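Local coordinates for Non-heme chloroperoxidase CPO-A1 (Streptomyces aureofaciens, PDB 1A8Q), which brominates organic substrates without heme or metal and may be a chlorinating enzyme involved in 7-chlorotetracycline biosynthesis, at residues D141-G146 against R194-F199; K40-A45 against R266-F271. One frame throughout, in Å; residues are numbered along the deposited sequence.

Contact 1 (D141-G146 against R194-F199); sequences DALKNG and RCVDAF
The carboxylate of Asp197 is gripped at both oxygens by two basic side chains, one from each helix. Lys144 NZ gives a hydrogen bond to Asp197 OD1 at 2.7 Å, using the syn lone pair of that oxygen, while Arg194 NH2 meets Asp197 OD2 at 2.6 Å with an N-H...O angle of 175°. OD2 lies almost in the guanidinium plane, and NH2 comes to it nearly along its C-O bond; the two bonds, one to each oxygen, together restrain the carboxylate. Arg194 NH1 is itself paired with Glu190. One carboxylate between two cations probably stays ionised. In Lys144 the bend at chi3 (-84°) brings NZ to OD1, with the lysine chain crossing the Asp197 side chain at about a right angle.

The axes run nearly antiparallel, at 167° and 9.5 Å apart, and Lys144 and Val196 have the closest CA atoms. These helices, 137-162 and 189-201, belong to the helical cap inserted after strand 112-118 of the alpha/beta hydrolase fold.

Beneath the ion pair the stem of Lys144 is apolar: its CG lies 3.7 Å from CB of Val196. Leu143 packs beside it, with CB 4.2 Å from Val196 CG2 and CD1 meeting CZ of Phe199 at the ring edge, also at 4.2 Å. The Phe199 ring also packs edge-to-face with Trp28, and its side chain comes within about 6 Å of that of catalytic Ser94.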
loop_
_atom_site.group_PDB
_atom_site.type_symbol
_atom_site.label_atom_id
_atom_site.label_comp_id
_atom_site.label_asym_id
_atom_site.label_seq_id
_atom_site.Cartn_x
_atom_site.Cartn_y
_atom_site.Cartn_z
ATOM N N ASP A 141 -5.744 17.350 -7.532
ATOM C CA ASP A 141 -5.206 18.729 -7.420
ATOM C C ASP A 141 -5.231 19.178 -5.968
ATOM O O ASP A 141 -4.274 19.857 -5.520
ATOM C CB ASP A 141 -6.041 19.696 -8.256
ATOM C CG ASP A 141 -5.909 19.502 -9.749
ATOM O OD1 ASP A 141 -4.929 18.901 -10.214
ATOM O OD2 ASP A 141 -6.830 19.960 -10.471
ATOM N N ALA A 142 -6.331 18.956 -5.260
ATOM C CA ALA A 142 -6.516 19.360 -3.882
ATOM C C ALA A 142 -5.511 18.659 -2.966
ATOM O O ALA A 142 -4.992 19.307 -2.037
ATOM C CB ALA A 142 -7.917 19.098 -3.330
ATOM N N LEU A 143 -5.239 17.370 -3.195
ATOM C CA LEU A 143 -4.206 16.731 -2.346
ATOM C C LEU A 143 -2.858 17.402 -2.517
ATOM O O LEU A 143 -2.140 17.626 -1.526
ATOM C CB LEU A 143 -4.058 15.248 -2.684
ATOM C CG LEU A 143 -5.364 14.472 -2.462
ATOM C CD1 LEU A 143 -5.129 13.029 -2.948
ATOM C CD2 LEU A 143 -5.742 14.408 -0.977
ATOM N N LYS A 144 -2.463 17.691 -3.767
ATOM C CA LYS A 144 -1.156 18.279 -3.985
ATOM C C LYS A 144 -1.109 19.698 -3.414
ATOM O O LYS A 144 -0.077 20.059 -2.807
ATOM C CB LYS A 144 -0.788 18.342 -5.476
ATOM C CG LYS A 144 -0.555 16.952 -6.062
ATOM C CD LYS A 144 -0.228 17.085 -7.552
ATOM C CE LYS A 144 -1.535 17.173 -8.338
ATOM N NZ LYS A 144 -1.184 17.179 -9.797
ATOM N N ASN A 145 -2.197 20.449 -3.579
ATOM C CA ASN A 145 -2.214 21.813 -3.022
ATOM C C ASN A 145 -2.185 21.785 -1.494
ATOM O O ASN A 145 -1.603 22.698 -0.903
ATOM C CB ASN A 145 -3.453 22.595 -3.469
ATOM C CG ASN A 145 -3.338 24.070 -3.122
ATOM O OD1 ASN A 145 -4.306 24.829 -3.084
ATOM N ND2 ASN A 145 -2.137 24.561 -2.828
ATOM N N GLY A 146 -2.772 20.757 -0.883
ATOM C CA GLY A 146 -2.750 20.677 0.584
ATOM C C GLY A 146 -1.334 20.466 1.045
ATOM O O GLY A 146 -0.943 21.086 2.074
ATOM N N ARG A 194 4.662 14.192 -5.625
ATOM C CA ARG A 194 4.877 13.402 -6.821
ATOM C C ARG A 194 4.153 12.055 -6.722
ATOM O O ARG A 194 3.751 11.514 -7.767
ATOM C CB ARG A 194 6.354 13.060 -7.054
ATOM C CG ARG A 194 7.224 14.250 -7.439
ATOM C CD ARG A 194 7.149 14.445 -8.972
ATOM N NE ARG A 194 5.848 15.024 -9.296
ATOM C CZ ARG A 194 5.574 16.319 -9.152
ATOM N NH1 ARG A 194 6.535 17.115 -8.691
ATOM N NH2 ARG A 194 4.378 16.836 -9.460
ATOM N N CYS A 195 4.036 11.542 -5.478
ATOM C CA CYS A 195 3.281 10.269 -5.400
ATOM C C CYS A 195 1.831 10.483 -5.799
ATOM O O CYS A 195 1.233 9.505 -6.333
ATOM C CB CYS A 195 3.291 9.757 -3.945
ATOM S SG CYS A 195 4.880 8.932 -3.589
ATOM N N VAL A 196 1.211 11.625 -5.563
ATOM C CA VAL A 196 -0.163 11.863 -5.982
ATOM C C VAL A 196 -0.292 11.729 -7.502
ATOM O O VAL A 196 -1.211 11.058 -8.002
ATOM C CB VAL A 196 -0.659 13.255 -5.558
ATOM C CG1 VAL A 196 -2.113 13.457 -5.983
ATOM C CG2 VAL A 196 -0.551 13.334 -4.025
ATOM N N ASP A 197 0.598 12.376 -8.233
ATOM C CA ASP A 197 0.606 12.279 -9.698
ATOM C C ASP A 197 0.748 10.807 -10.099
ATOM O O ASP A 197 0.103 10.354 -11.049
ATOM C CB ASP A 197 1.750 13.051 -10.345
ATOM C CG ASP A 197 1.521 14.554 -10.368
ATOM O OD1 ASP A 197 0.391 15.011 -10.250
ATOM O OD2 ASP A 197 2.511 15.307 -10.503
ATOM N N ALA A 198 1.664 10.102 -9.425
ATOM C CA ALA A 198 1.831 8.708 -9.820
ATOM C C ALA A 198 0.582 7.902 -9.479
ATOM O O ALA A 198 0.202 7.084 -10.338
ATOM C CB ALA A 198 3.051 8.097 -9.135
ATOM N N PHE A 199 0.048 7.994 -8.255
ATOM C CA PHE A 199 -1.045 7.046 -7.949
ATOM C C PHE A 199 -2.370 7.434 -8.566
ATOM O O PHE A 199 -3.213 6.550 -8.765
ATOM C CB PHE A 199 -1.168 6.817 -6.445
ATOM C CG PHE A 199 -1.675 7.888 -5.537
ATOM C CD1 PHE A 199 -2.936 8.428 -5.609
ATOM C CD2 PHE A 199 -0.863 8.268 -4.451
ATOM C CE1 PHE A 199 -3.414 9.345 -4.690
ATOM C CE2 PHE A 199 -1.323 9.212 -3.559
ATOM C CZ PHE A 199 -2.578 9.746 -3.637
#

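Contact 2 (K40-A45 against R266-F271); sequences KAVVDA and RDLLEF
Leu269, Val42 and Ala45 bury the most surface here, and one methyl, Leu269 CD2, touches both of the others. It sits 3.4 Å from CB of Ala45, closer than carbon pairs usually come, which marks this as the tight point of the contact. The other branch, CD1, stays 4.1 Å from the same Ala45 CB, so the fork of the leucine is turned on to that methyl mainly through CD2. CD2 also lies against the backbone of helix 36-44, 4.2 Å from CA of Val42 and 4.1 Å from O of Ala41. With CD1 taking the extended place (chi2 -179°), CD2 is left as the side branch, and it is this branch that faces helix 36-44.

Val42 enters with a single branch. Its CG1 meets two leucine methyls, 3.9 Å from Leu268 CD2 and 4.2 Å from Leu269 CD2, which lie roughly at right angles as seen from it, and the valine stem is inclined to both leucines. Deeper in, Val42 and Leu268 both rest on Phe24 of strand 21-25, and Leu268 also touches Val116 of strand 112-118.

No hydrogen bond or salt bridge joins 40-45 to 266-271. The axes of 40-44 and 266-271 cross at -38° with a closest approach of 10.3 Å, and both helices run broadly the same way. Such apolar packing of neighbouring helices against one face of the central, mostly parallel sheet is characteristic of the alpha/beta hydrolase fold.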
loop_
_atom_site.group_PDB
_atom_site.type_symbol
_atom_site.label_atom_id
_atom_site.label_comp_id
_atom_site.label_asym_id
_atom_site.label_seq_id
_atom_site.Cartn_x
_atom_site.Cartn_y
_atom_site.Cartn_z
ATOM N N LYS A 40 3.736 -8.440 13.447
ATOM C CA LYS A 40 3.712 -9.310 14.642
ATOM C C LYS A 40 2.794 -10.509 14.361
ATOM O O LYS A 40 3.158 -11.647 14.686
ATOM C CB LYS A 40 3.289 -8.549 15.902
ATOM C CG LYS A 40 3.045 -9.521 17.096
ATOM C CD LYS A 40 2.865 -8.750 18.392
ATOM C CE LYS A 40 2.345 -9.697 19.501
ATOM N NZ LYS A 40 3.401 -10.717 19.735
ATOM N N ALA A 41 1.621 -10.262 13.823
ATOM C CA ALA A 41 0.670 -11.359 13.569
ATOM C C ALA A 41 1.314 -12.441 12.704
ATOM O O ALA A 41 1.141 -13.626 13.024
ATOM C CB ALA A 41 -0.597 -10.852 12.929
ATOM N N VAL A 42 1.938 -12.087 11.578
ATOM C CA VAL A 42 2.502 -13.154 10.747
ATOM C C VAL A 42 3.706 -13.812 11.367
ATOM O O VAL A 42 3.880 -15.042 11.221
ATOM C CB VAL A 42 2.788 -12.698 9.297
ATOM C CG1 VAL A 42 1.467 -12.130 8.761
ATOM C CG2 VAL A 42 3.931 -11.696 9.246
ATOM N N VAL A 43 4.554 -13.093 12.119
ATOM C CA VAL A 43 5.731 -13.764 12.684
ATOM C C VAL A 43 5.280 -14.689 13.827
ATOM O O VAL A 43 5.803 -15.823 13.895
ATOM C CB VAL A 43 6.726 -12.704 13.179
ATOM C CG1 VAL A 43 7.973 -13.377 13.763
ATOM C CG2 VAL A 43 7.165 -11.856 11.980
ATOM N N ASP A 44 4.237 -14.347 14.551
ATOM C CA ASP A 44 3.742 -15.234 15.620
ATOM C C ASP A 44 3.110 -16.491 15.018
ATOM O O ASP A 44 3.085 -17.543 15.688
ATOM C CB ASP A 44 2.714 -14.565 16.521
ATOM C CG ASP A 44 3.362 -13.583 17.509
ATOM O OD1 ASP A 44 4.545 -13.775 17.795
ATOM O OD2 ASP A 44 2.590 -12.784 18.030
ATOM N N ALA A 45 2.690 -16.453 13.776
ATOM C CA ALA A 45 2.131 -17.606 13.078
ATOM C C ALA A 45 3.197 -18.381 12.325
ATOM O O ALA A 45 2.867 -19.344 11.601
ATOM C CB ALA A 45 1.029 -17.133 12.143
ATOM N N ARG A 266 -6.796 -11.947 10.539
ATOM C CA ARG A 266 -7.403 -13.304 10.454
ATOM C C ARG A 266 -7.506 -13.751 8.995
ATOM O O ARG A 266 -7.049 -14.840 8.624
ATOM C CB ARG A 266 -8.779 -13.220 11.084
ATOM C CG ARG A 266 -9.507 -14.505 11.448
ATOM C CD ARG A 266 -10.317 -14.214 12.723
ATOM N NE ARG A 266 -10.309 -15.338 13.662
ATOM C CZ ARG A 266 -11.411 -15.882 14.183
ATOM N NH1 ARG A 266 -12.629 -15.426 13.897
ATOM N NH2 ARG A 266 -11.309 -16.912 15.012
ATOM N N ASP A 267 -7.955 -12.856 8.121
ATOM C CA ASP A 267 -8.044 -13.182 6.693
ATOM C C ASP A 267 -6.693 -13.426 6.057
ATOM O O ASP A 267 -6.515 -14.244 5.158
ATOM C CB ASP A 267 -8.810 -12.122 5.886
ATOM C CG ASP A 267 -10.295 -12.204 6.125
ATOM O OD1 ASP A 267 -10.789 -13.318 6.501
ATOM O OD2 ASP A 267 -11.041 -11.218 5.988
ATOM N N LEU A 268 -5.705 -12.592 6.411
ATOM C CA LEU A 268 -4.348 -12.702 5.905
ATOM C C LEU A 268 -3.723 -14.024 6.299
ATOM O O LEU A 268 -3.138 -14.710 5.455
ATOM C CB LEU A 268 -3.478 -11.535 6.444
ATOM C CG LEU A 268 -2.024 -11.562 5.992
ATOM C CD1 LEU A 268 -1.879 -11.449 4.485
ATOM C CD2 LEU A 268 -1.306 -10.384 6.712
ATOM N N LEU A 269 -3.896 -14.429 7.569
ATOM C CA LEU A 269 -3.299 -15.668 8.019
ATOM C C LEU A 269 -3.966 -16.879 7.325
ATOM O O LEU A 269 -3.201 -17.785 6.963
ATOM C CB LEU A 269 -3.385 -15.766 9.529
ATOM C CG LEU A 269 -2.350 -14.951 10.339
ATOM C CD1 LEU A 269 -2.593 -15.194 11.815
ATOM C CD2 LEU A 269 -0.935 -15.347 9.948
ATOM N N GLU A 270 -5.247 -16.778 7.070
ATOM C CA GLU A 270 -5.922 -17.880 6.345
ATOM C C GLU A 270 -5.380 -17.979 4.932
ATOM O O GLU A 270 -4.979 -19.043 4.437
ATOM C CB GLU A 270 -7.423 -17.634 6.345
ATOM C CG GLU A 270 -8.178 -18.703 5.538
ATOM C CD GLU A 270 -9.662 -18.358 5.564
ATOM O OE1 GLU A 270 -10.320 -18.740 6.547
ATOM O OE2 GLU A 270 -10.118 -17.673 4.632
ATOM N N PHE A 271 -5.230 -16.824 4.243
ATOM C CA PHE A 271 -4.696 -16.777 2.907
ATOM C C PHE A 271 -3.265 -17.237 2.816
ATOM O O PHE A 271 -2.854 -17.819 1.817
ATOM C CB PHE A 271 -4.803 -15.320 2.361
ATOM C CG PHE A 271 -4.415 -15.203 0.914
ATOM C CD1 PHE A 271 -5.268 -15.689 -0.074
ATOM C CD2 PHE A 271 -3.158 -14.728 0.557
ATOM C CE1 PHE A 271 -4.848 -15.613 -1.400
ATOM C CE2 PHE A 271 -2.775 -14.596 -0.763
ATOM C CZ PHE A 271 -3.636 -15.075 -1.744
#

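Overall arrangement
The two contacts share no helix and lie on opposite sides of the chain's centre, their own centres about 33 Å apart. Contact 2 joins an early helix to the C-terminal one, with contact 1 nested inside the loop it closes. Both are partly buried, and their centres lie about 16 and 17 Å from that of the chain, yet their chemistry differs. Contact 1, between cap helices, combines apolar packing with a salt-bridge network and comes near the catalytic triad through Phe199. Contact 2, beside the sheet and away from the annotated sites, is apolar across its interface. The larger buried area, 238 against 178 Å², belongs to the nearly antiparallel pair.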